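Local atomic coordinates of bumblebee peptidoglycan recognition protein SA (Bombus, PDB entry 5XZ4), a protein that probably recognises bacterial peptidoglycan in bee innate immunity, with a preference for the Dap-type over the Lys-type polymer. Residues Y33-C44 / K101-Q112; I141-V149 / I163-P173. All blocks are in the same frame, centred on the assembly; numbering follows the deposited sequence.

Contact 1 of 2, residues Y33-C44 / K101-Q112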
loop_
_atom_site.group_PDB
_atom_site.type_symbol
_atom_site.label_atom_id
_atom_site.label_comp_id
_atom_site.label_asym_id
_atom_site.label_seq_id
_atom_site.Cartn_x
_atom_site.Cartn_y
_atom_site.Cartn_z
ATOM N N TYR A 33 3.546 0.908 12.169
ATOM C CA TYR A 33 3.603 1.898 11.064
ATOM C C TYR A 33 2.773 1.481 9.860
ATOM O O TYR A 33 2.666 0.294 9.549
ATOM C CB TYR A 33 5.045 2.130 10.578
ATOM C CG TYR A 33 5.944 2.789 11.593
ATOM C CD1 TYR A 33 6.005 4.187 11.695
ATOM C CD2 TYR A 33 6.751 2.014 12.434
ATOM C CE1 TYR A 33 6.822 4.800 12.666
ATOM C CE2 TYR A 33 7.593 2.607 13.379
ATOM C CZ TYR A 33 7.620 3.993 13.487
ATOM O OH TYR A 33 8.437 4.564 14.449
ATOM N N VAL A 34 2.232 2.487 9.178
ATOM C CA VAL A 34 1.724 2.328 7.809
ATOM C C VAL A 34 2.555 3.283 6.951
ATOM O O VAL A 34 2.660 4.477 7.285
ATOM C CB VAL A 34 0.225 2.665 7.726
ATOM C CG1 VAL A 34 -0.267 2.714 6.280
ATOM C CG2 VAL A 34 -0.605 1.656 8.498
ATOM N N ILE A 35 3.086 2.768 5.817
ATOM C CA ILE A 35 3.847 3.617 4.899
ATOM C C ILE A 35 2.997 3.834 3.647
ATOM O O ILE A 35 2.529 2.862 3.016
ATOM C CB ILE A 35 5.195 3.003 4.456
ATOM C CG1 ILE A 35 5.964 2.338 5.585
ATOM C CG2 ILE A 35 6.029 4.040 3.723
ATOM C CD1 ILE A 35 6.419 3.254 6.694
ATOM N N ILE A 36 2.792 5.087 3.275
ATOM C CA ILE A 36 2.046 5.453 2.067
ATOM C C ILE A 36 2.987 5.664 0.877
ATOM O O ILE A 36 4.000 6.399 0.981
ATOM C CB ILE A 36 1.159 6.709 2.290
ATOM C CG1 ILE A 36 0.228 6.532 3.516
ATOM C CG2 ILE A 36 0.373 7.062 1.020
ATOM C CD1 ILE A 36 -0.773 5.381 3.413
ATOM N N HIS A 37 2.679 4.954 -0.209
ATOM C CA HIS A 37 3.470 5.011 -1.454
ATOM C C HIS A 37 2.582 5.375 -2.632
ATOM O O HIS A 37 1.361 5.203 -2.552
ATOM C CB HIS A 37 4.069 3.628 -1.771
ATOM C CG HIS A 37 5.309 3.297 -1.004
ATOM N ND1 HIS A 37 6.565 3.626 -1.467
ATOM C CD2 HIS A 37 5.501 2.645 0.167
ATOM C CE1 HIS A 37 7.475 3.193 -0.609
ATOM N NE2 HIS A 37 6.857 2.608 0.399
ATOM N N HIS A 38 3.194 5.816 -3.734
ATOM C CA HIS A 38 2.541 5.722 -5.045
ATOM C C HIS A 38 3.283 4.729 -5.909
ATOM O O HIS A 38 4.470 4.489 -5.689
ATOM C CB HIS A 38 2.342 7.096 -5.710
ATOM C CG HIS A 38 3.603 7.793 -6.179
ATOM N ND1 HIS A 38 3.550 8.948 -6.930
ATOM C CD2 HIS A 38 4.922 7.515 -6.014
ATOM C CE1 HIS A 38 4.783 9.356 -7.203
ATOM N NE2 HIS A 38 5.633 8.512 -6.641
ATOM N N THR A 39 2.597 4.131 -6.887
ATOM C CA THR A 39 3.255 3.113 -7.738
ATOM C C THR A 39 4.063 3.679 -8.890
ATOM O O THR A 39 4.907 2.944 -9.444
ATOM C CB THR A 39 2.238 2.129 -8.313
ATOM O OG1 THR A 39 1.331 2.864 -9.143
ATOM C CG2 THR A 39 1.473 1.373 -7.175
ATOM N N VAL A 40 3.763 4.933 -9.261
ATOM C CA VAL A 40 4.315 5.630 -10.456
ATOM C C VAL A 40 3.753 5.050 -11.760
ATOM O O VAL A 40 4.118 5.499 -12.852
ATOM C CB VAL A 40 5.878 5.686 -10.485
ATOM C CG1 VAL A 40 6.431 6.643 -11.539
ATOM C CG2 VAL A 40 6.410 6.141 -9.148
ATOM N N THR A 41 2.850 4.088 -11.681
ATOM C CA THR A 41 2.169 3.578 -12.871
ATOM C C THR A 41 1.081 4.561 -13.303
ATOM O O THR A 41 0.784 5.550 -12.628
ATOM C CB THR A 41 1.545 2.189 -12.634
ATOM O OG1 THR A 41 0.495 2.278 -11.649
ATOM C CG2 THR A 41 2.572 1.191 -12.166
ATOM N N ALA A 42 0.502 4.316 -14.475
ATOM C CA ALA A 42 -0.755 4.958 -14.833
ATOM C C ALA A 42 -1.843 4.650 -13.792
ATOM O O ALA A 42 -1.797 3.623 -13.102
ATOM C CB ALA A 42 -1.197 4.479 -16.207
ATOM N N GLU A 43 -2.809 5.559 -13.683
ATOM C CA GLU A 43 -4.022 5.302 -12.884
ATOM C C GLU A 43 -4.942 4.247 -13.530
ATOM O O GLU A 43 -4.822 3.927 -14.727
ATOM C CB GLU A 43 -4.782 6.613 -12.659
ATOM C CG GLU A 43 -3.977 7.609 -11.828
ATOM C CD GLU A 43 -4.702 8.908 -11.578
ATOM O OE1 GLU A 43 -4.122 9.973 -11.849
ATOM O OE2 GLU A 43 -5.865 8.863 -11.097
ATOM N N CYS A 44 -5.840 3.687 -12.734
ATOM C CA CYS A 44 -6.813 2.705 -13.208
ATOM C C CYS A 44 -8.171 3.083 -12.639
ATOM O O CYS A 44 -8.245 3.573 -11.511
ATOM C CB CYS A 44 -6.391 1.292 -12.764
ATOM S SG CYS A 44 -6.261 1.010 -10.955
ATOM N N LYS A 101 8.277 -3.734 10.092
ATOM C CA LYS A 101 7.519 -3.019 11.115
ATOM C C LYS A 101 6.418 -2.129 10.565
ATOM O O LYS A 101 5.963 -1.190 11.219
ATOM C CB LYS A 101 8.453 -2.295 12.110
ATOM C CG LYS A 101 9.435 -1.312 11.492
ATOM C CD LYS A 101 10.234 -0.586 12.569
ATOM C CE LYS A 101 11.265 0.322 11.935
ATOM N NZ LYS A 101 12.199 0.865 12.958
ATOM N N SER A 102 5.952 -2.451 9.357
ATOM C CA SER A 102 4.927 -1.656 8.709
ATOM C C SER A 102 4.157 -2.496 7.723
ATOM O O SER A 102 4.601 -3.589 7.367
ATOM C CB SER A 102 5.577 -0.490 7.966
ATOM O OG SER A 102 6.230 -0.934 6.765
ATOM N N VAL A 103 3.016 -1.963 7.319
ATOM C CA VAL A 103 2.403 -2.336 6.036
ATOM C C VAL A 103 2.570 -1.168 5.085
ATOM O O VAL A 103 2.494 0.004 5.493
ATOM C CB VAL A 103 0.934 -2.801 6.159
ATOM C CG1 VAL A 103 0.861 -4.189 6.776
ATOM C CG2 VAL A 103 0.122 -1.803 6.943
ATOM N N GLY A 104 2.807 -1.508 3.815
ATOM C CA GLY A 104 3.037 -0.506 2.758
ATOM C C GLY A 104 1.862 -0.471 1.800
ATOM O O GLY A 104 1.513 -1.496 1.224
ATOM N N ILE A 105 1.226 0.689 1.673
ATOM C CA ILE A 105 -0.004 0.838 0.855
ATOM C C ILE A 105 0.385 1.625 -0.378
ATOM O O ILE A 105 0.817 2.774 -0.292
ATOM C CB ILE A 105 -1.112 1.612 1.603
ATOM C CG1 ILE A 105 -1.552 0.864 2.871
ATOM C CG2 ILE A 105 -2.320 1.819 0.686
ATOM C CD1 ILE A 105 -2.566 1.625 3.734
ATOM N N GLY A 106 0.280 0.968 -1.545
ATOM C CA GLY A 106 0.613 1.628 -2.833
ATOM C C GLY A 106 -0.627 2.162 -3.536
ATOM O O GLY A 106 -1.458 1.368 -4.004
ATOM N N PHE A 107 -0.748 3.492 -3.638
ATOM C CA PHE A 107 -1.801 4.131 -4.452
ATOM C C PHE A 107 -1.402 3.942 -5.919
ATOM O O PHE A 107 -0.273 4.337 -6.308
ATOM C CB PHE A 107 -1.937 5.627 -4.114
ATOM C CG PHE A 107 -2.714 5.934 -2.843
ATOM C CD1 PHE A 107 -2.268 5.482 -1.590
ATOM C CD2 PHE A 107 -3.863 6.718 -2.933
ATOM C CE1 PHE A 107 -2.994 5.815 -0.436
ATOM C CE2 PHE A 107 -4.584 7.051 -1.780
ATOM C CZ PHE A 107 -4.130 6.598 -0.557
ATOM N N ILE A 108 -2.302 3.371 -6.719
ATOM C CA ILE A 108 -1.975 3.119 -8.135
ATOM C C ILE A 108 -2.066 4.432 -8.908
ATOM O O ILE A 108 -3.147 5.025 -9.035
ATOM C CB ILE A 108 -2.882 2.025 -8.744
ATOM C CG1 ILE A 108 -2.680 0.698 -8.002
ATOM C CG2 ILE A 108 -2.578 1.841 -10.243
ATOM C CD1 ILE A 108 -3.723 -0.370 -8.336
ATOM N N GLY A 109 -0.901 4.910 -9.376
ATOM C CA GLY A 109 -0.816 6.179 -10.087
ATOM C C GLY A 109 0.476 6.921 -9.752
ATOM O O GLY A 109 1.311 6.427 -8.968
ATOM N N ASN A 110 0.630 8.094 -10.363
ATOM C CA ASN A 110 1.734 9.016 -10.105
ATOM C C ASN A 110 1.110 10.285 -9.518
ATOM O O ASN A 110 0.427 11.041 -10.205
ATOM C CB ASN A 110 2.503 9.317 -11.407
ATOM C CG ASN A 110 3.785 10.091 -11.163
ATOM O OD1 ASN A 110 3.890 10.842 -10.211
ATOM N ND2 ASN A 110 4.769 9.915 -12.043
ATOM N N PHE A 111 1.344 10.497 -8.227
ATOM C CA PHE A 111 0.737 11.617 -7.500
ATOM C C PHE A 111 1.715 12.738 -7.127
ATOM O O PHE A 111 1.508 13.450 -6.146
ATOM C CB PHE A 111 -0.127 11.077 -6.328
ATOM C CG PHE A 111 -1.172 10.109 -6.810
ATOM C CD1 PHE A 111 -2.243 10.568 -7.577
ATOM C CD2 PHE A 111 -1.033 8.736 -6.596
ATOM C CE1 PHE A 111 -3.184 9.682 -8.104
ATOM C CE2 PHE A 111 -1.978 7.839 -7.128
ATOM C CZ PHE A 111 -3.051 8.318 -7.877
ATOM N N GLN A 112 2.750 12.899 -7.963
ATOM C CA GLN A 112 3.720 13.996 -7.830
ATOM C C GLN A 112 3.088 15.349 -8.159
ATOM O O GLN A 112 3.321 16.331 -7.461
ATOM C CB GLN A 112 4.968 13.731 -8.698
ATOM C CG GLN A 112 6.072 14.803 -8.619
ATOM C CD GLN A 112 6.593 15.103 -7.208
ATOM O OE1 GLN A 112 6.564 14.222 -6.328
ATOM N NE2 GLN A 112 7.067 16.303 -6.996
HETATM O O HOH W 1 4.539 7.901 -14.187
HETATM O O HOH W 2 -0.045 8.148 -13.519
HETATM O O HOH W 3 -1.362 9.807 -11.838
HETATM O O HOH W 4 -5.657 4.578 -9.941
#

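Contact 2 of 2, residues I141-V149 / I163-P173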
loop_
_atom_site.group_PDB
_atom_site.type_symbol
_atom_site.label_atom_id
_atom_site.label_comp_id
_atom_site.label_asym_id
_atom_site.label_seq_id
_atom_site.Cartn_x
_atom_site.Cartn_y
_atom_site.Cartn_z
ATOM N N ILE A 141 -1.269 3.766 15.772
ATOM C CA ILE A 141 -0.610 3.604 14.451
ATOM C C ILE A 141 -0.056 4.937 13.920
ATOM O O ILE A 141 -0.749 5.943 13.923
ATOM C CB ILE A 141 -1.564 2.920 13.423
ATOM C CG1 ILE A 141 -0.852 2.535 12.120
ATOM C CG2 ILE A 141 -2.748 3.791 13.053
ATOM C CD1 ILE A 141 0.035 1.340 12.282
ATOM N N ARG A 142 1.185 4.909 13.432
ATOM C CA ARG A 142 1.834 6.075 12.838
ATOM C C ARG A 142 1.817 5.935 11.314
ATOM O O ARG A 142 2.414 4.995 10.778
ATOM C CB ARG A 142 3.266 6.211 13.355
ATOM C CG ARG A 142 3.316 6.595 14.839
ATOM C CD ARG A 142 4.701 6.407 15.419
ATOM N NE ARG A 142 4.729 6.560 16.875
ATOM C CZ ARG A 142 5.811 6.406 17.634
ATOM N NH1 ARG A 142 5.714 6.559 18.949
ATOM N NH2 ARG A 142 6.993 6.101 17.095
ATOM N N VAL A 143 1.125 6.843 10.637
ATOM C CA VAL A 143 1.053 6.826 9.166
ATOM C C VAL A 143 2.096 7.824 8.666
ATOM O O VAL A 143 2.130 8.975 9.118
ATOM C CB VAL A 143 -0.355 7.203 8.658
ATOM C CG1 VAL A 143 -0.358 7.336 7.135
ATOM C CG2 VAL A 143 -1.383 6.177 9.107
ATOM N N ILE A 144 2.948 7.376 7.741
ATOM C CA ILE A 144 3.994 8.253 7.158
ATOM C C ILE A 144 4.087 8.039 5.655
ATOM O O ILE A 144 3.787 6.939 5.169
ATOM C CB ILE A 144 5.376 8.068 7.829
ATOM C CG1 ILE A 144 5.848 6.625 7.782
ATOM C CG2 ILE A 144 5.363 8.578 9.272
ATOM C CD1 ILE A 144 7.287 6.421 8.214
ATOM N N GLY A 145 4.491 9.083 4.920
ATOM C CA GLY A 145 4.815 8.912 3.485
ATOM C C GLY A 145 6.196 8.302 3.368
ATOM O O GLY A 145 7.072 8.592 4.198
ATOM N N ALA A 146 6.416 7.494 2.325
ATOM C CA ALA A 146 7.744 6.875 2.126
ATOM C C ALA A 146 8.926 7.862 2.148
ATOM O O ALA A 146 9.976 7.574 2.757
ATOM C CB ALA A 146 7.757 6.073 0.827
ATOM N N LYS A 147 8.720 9.031 1.534
ATOM C CA LYS A 147 9.771 10.049 1.425
ATOM C C LYS A 147 10.270 10.564 2.784
ATOM O O LYS A 147 11.336 11.142 2.842
ATOM C CB LYS A 147 9.313 11.241 0.561
ATOM C CG LYS A 147 8.104 12.024 1.080
ATOM C CD LYS A 147 7.625 13.088 0.093
ATOM C CE LYS A 147 8.666 14.168 -0.133
ATOM N NZ LYS A 147 8.342 15.101 -1.245
ATOM N N GLN A 148 9.496 10.365 3.854
ATOM C CA GLN A 148 9.889 10.818 5.201
ATOM C C GLN A 148 10.980 9.945 5.806
ATOM O O GLN A 148 11.695 10.404 6.708
ATOM C CB GLN A 148 8.673 10.813 6.126
ATOM C CG GLN A 148 7.637 11.839 5.748
ATOM C CD GLN A 148 6.435 11.808 6.671
ATOM O OE1 GLN A 148 5.328 11.482 6.260
ATOM N NE2 GLN A 148 6.655 12.186 7.937
ATOM N N VAL A 149 11.112 8.697 5.319
ATOM C CA VAL A 149 12.058 7.717 5.887
ATOM C C VAL A 149 13.041 7.060 4.910
ATOM O O VAL A 149 13.908 6.303 5.344
ATOM C CB VAL A 149 11.350 6.617 6.709
ATOM C CG1 VAL A 149 10.712 7.229 7.949
ATOM C CG2 VAL A 149 10.350 5.824 5.866
ATOM N N ILE A 163 -2.351 13.153 2.728
ATOM C CA ILE A 163 -2.362 12.294 3.918
ATOM C C ILE A 163 -2.187 13.058 5.244
ATOM O O ILE A 163 -2.539 12.521 6.299
ATOM C CB ILE A 163 -1.375 11.100 3.834
ATOM C CG1 ILE A 163 0.083 11.566 3.837
ATOM C CG2 ILE A 163 -1.688 10.223 2.625
ATOM C CD1 ILE A 163 1.090 10.431 3.886
ATOM N N LYS A 164 -1.688 14.299 5.191
ATOM C CA LYS A 164 -1.579 15.151 6.389
ATOM C C LYS A 164 -2.949 15.492 7.020
ATOM O O LYS A 164 -3.003 15.944 8.174
ATOM C CB LYS A 164 -0.759 16.422 6.098
ATOM C CG LYS A 164 0.660 16.123 5.639
ATOM C CD LYS A 164 1.461 17.383 5.376
ATOM C CE LYS A 164 2.861 17.002 4.929
ATOM N NZ LYS A 164 3.763 18.174 4.799
ATOM N N ASN A 165 -4.044 15.254 6.270
ATOM C CA ASN A 165 -5.405 15.480 6.758
ATOM C C ASN A 165 -5.898 14.362 7.710
ATOM O O ASN A 165 -6.961 14.480 8.318
ATOM C CB ASN A 165 -6.378 15.634 5.573
ATOM C CG ASN A 165 -6.088 16.859 4.714
ATOM O OD1 ASN A 165 -5.743 17.915 5.219
ATOM N ND2 ASN A 165 -6.248 16.715 3.411
ATOM N N TRP A 166 -5.142 13.273 7.816
ATOM C CA TRP A 166 -5.443 12.160 8.720
ATOM C C TRP A 166 -4.764 12.394 10.064
ATOM O O TRP A 166 -3.587 12.730 10.107
ATOM C CB TRP A 166 -4.904 10.858 8.119
ATOM C CG TRP A 166 -5.546 10.411 6.834
ATOM C CD1 TRP A 166 -6.774 10.784 6.343
ATOM C CD2 TRP A 166 -5.014 9.458 5.918
ATOM N NE1 TRP A 166 -7.023 10.123 5.145
ATOM C CE2 TRP A 166 -5.970 9.290 4.877
ATOM C CE3 TRP A 166 -3.835 8.699 5.891
ATOM C CZ2 TRP A 166 -5.751 8.424 3.812
ATOM C CZ3 TRP A 166 -3.614 7.858 4.836
ATOM C CH2 TRP A 166 -4.573 7.709 3.816
ATOM N N LEU A 167 -5.488 12.196 11.175
ATOM C CA LEU A 167 -4.899 12.373 12.507
ATOM C C LEU A 167 -3.761 11.404 12.767
ATOM O O LEU A 167 -2.872 11.688 13.562
ATOM C CB LEU A 167 -5.946 12.212 13.634
ATOM C CG LEU A 167 -7.033 13.276 13.778
ATOM C CD1 LEU A 167 -7.925 12.957 14.978
ATOM C CD2 LEU A 167 -6.426 14.664 13.914
ATOM N N GLU A 168 -3.797 10.252 12.094
ATOM C CA GLU A 168 -2.762 9.228 12.261
ATOM C C GLU A 168 -1.431 9.619 11.628
ATOM O O GLU A 168 -0.405 9.013 11.942
ATOM C CB GLU A 168 -3.221 7.866 11.710
ATOM C CG GLU A 168 -4.503 7.332 12.351
ATOM C CD GLU A 168 -5.773 7.745 11.629
ATOM O OE1 GLU A 168 -5.782 8.679 10.816
ATOM O OE2 GLU A 168 -6.829 7.133 11.892
ATOM N N TRP A 169 -1.455 10.587 10.710
ATOM C CA TRP A 169 -0.196 11.041 10.065
ATOM C C TRP A 169 0.718 11.715 11.091
ATOM O O TRP A 169 0.243 12.515 11.894
ATOM C CB TRP A 169 -0.482 11.989 8.891
ATOM C CG TRP A 169 0.810 12.473 8.263
ATOM C CD1 TRP A 169 1.649 11.752 7.445
ATOM C CD2 TRP A 169 1.458 13.731 8.508
ATOM N NE1 TRP A 169 2.762 12.513 7.143
ATOM C CE2 TRP A 169 2.668 13.727 7.773
ATOM C CE3 TRP A 169 1.109 14.878 9.241
ATOM C CZ2 TRP A 169 3.552 14.820 7.761
ATOM C CZ3 TRP A 169 1.998 15.974 9.237
ATOM C CH2 TRP A 169 3.198 15.938 8.489
ATOM N N VAL A 170 2.009 11.393 11.057
ATOM C CA VAL A 170 2.999 12.005 11.956
ATOM C C VAL A 170 4.117 12.702 11.163
ATOM O O VAL A 170 4.614 12.170 10.169
ATOM C CB VAL A 170 3.564 10.998 12.990
ATOM C CG1 VAL A 170 2.459 10.493 13.920
ATOM C CG2 VAL A 170 4.304 9.841 12.353
ATOM N N PRO A 171 4.509 13.902 11.594
ATOM C CA PRO A 171 5.611 14.609 10.932
ATOM C C PRO A 171 6.993 13.972 11.127
ATOM O O PRO A 171 7.878 14.184 10.283
ATOM C CB PRO A 171 5.554 16.008 11.557
ATOM C CG PRO A 171 4.832 15.836 12.845
ATOM C CD PRO A 171 3.853 14.726 12.632
ATOM N N THR A 172 7.184 13.213 12.211
ATOM C CA THR A 172 8.373 12.306 12.332
ATOM C C THR A 172 7.985 10.902 12.856
ATOM O O THR A 172 7.303 10.795 13.878
ATOM C CB THR A 172 9.577 12.876 13.159
ATOM O OG1 THR A 172 9.153 13.259 14.473
ATOM C CG2 THR A 172 10.275 14.049 12.460
ATOM N N PRO A 173 8.396 9.833 12.127
ATOM C CA PRO A 173 8.383 8.389 12.387
ATOM C C PRO A 173 8.368 7.868 13.833
ATOM O O PRO A 173 9.255 7.128 14.258
ATOM C CB PRO A 173 9.674 7.927 11.688
ATOM C CG PRO A 173 10.070 9.058 10.778
ATOM C CD PRO A 173 8.949 10.044 10.782
ATOM O OXT PRO A 173 7.447 8.089 14.607
HETATM O O HOH W 5 9.502 13.053 8.392
#

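Contact 1 of 2, residues Y33-C44 / K101-Q112
The hydroxyl OG1 of Thr-39 is gripped from two directions: Gly-109 N donates to it at 3.0 Å, nearly straight at 164°, and Thr-41 OG1 lies 2.7 Å from the same oxygen in a hydroxyl-to-hydroxyl bond. A chi1 of 62°, which sets OG1 between the backbone N and the carbonyl carbon of Thr-39, turns it to the glycine. The imidazole of His-38 also serves as an acceptor, its ND1 taking the backbone N-H of Phe-111 at 3.0 Å almost exactly in the ring plane. The amide plane of Asn-110 stands nearly at right angles to that ring, and its OD1 closes an Asx turn with Gln-112 N. Before these loops in the chain, strands 33-38 and 102-107 run parallel in the central sheet of the amidase-like PGRP fold, with Ile-35 N and O both bonded to the neighbouring strand. On the face shared by Val-34, Ile-36, Ile-105 and Phe-107, Val-34 CG1 meets Ile-105 CD1 at 3.6 Å, while Ile-36 CG2 reaches Phe-107 CE1 at 3.9 Å; helix 118-134 packs against Ile-105 and Phe-107. On the other face His-37 is held by Thr-95 and Ser-154. One water joins Cys-44 N to Ile-108 O, and Cys-44 SG, disulfide-bonded to Cys-50, rests on Ile-108 CG2.

Contact 2 of 2, residues I141-V149 / I163-P173
Gln-148 supplies most of the side-chain hydrogen bonding to the C-terminal segment, using both ends of its amide. Its OE1 accepts from Trp-169 NE1 at 2.9 Å and from Gly-145 N at 2.9 Å, the two donors arriving from opposite faces of the amide plane; Gln-160 adds a further bond to this oxygen. Its NE2 points at Val-170 O, 3.0 Å away and nearly straight (170°), with the acceptor in the amide plane, and a water links NE2 to Pro-171 O. These bonds fix the rotation of the amide, and Trp-169 is held in turn, the aliphatic Lys-164 CG lying over the centre of its indole.

Two backbone bonds flank a single bridge between Val-143 and Trp-169: Val-143 N to Glu-168 O, and Val-170 N to Val-143 O. Through them the irregular tail following helix 157-163, which makes two type I turns on its way to Trp-169, is fastened to strand 141-145, the outermost strand on that side of the sheet in the PGRP fold.

Among the apolar contacts, a chi1 of 173° sends Val-143 CG1 to the edge of the Trp-166 indole at CE3 and leaves CG2 for Glu-168 CB, while the indole stacks on His-125 of helix 118-134. Packing is tight where Ile-144 CG2 touches Val-170 CG2 at 3.5 Å and where Val-149 CG1 presses on Pro-173 CG at 3.4 Å.

Charge enters at the chain end: the extended Arg-142 reaches the terminal carboxylate, its NH2 3.2 Å from Pro-173 OXT in a salt bridge. The carboxylate of Glu-168 turns instead to Lys-132.

In the fold
From the N terminus, strand 31-38 enters the sheet first, and contact 1 closes the long excursion through helix 47-64 and strands 74-76 and 82-84 when the chain returns as strand 102-107. Helix 118-134 follows, and strand 141-145 then joins strand 31-38 on its other side. Contact 2 closes a shorter loop, containing helix 157-163, by bringing the C-terminal tail back to this outermost strand. The contacts are therefore in series, neither nested nor crossed, but they adjoin in space: Ile-36 N probably bonds to Ile-144 O, and Tyr-33 OH to Pro-173 O, which ties the chain terminus to strand 31-38, the neighbour of the edge strand.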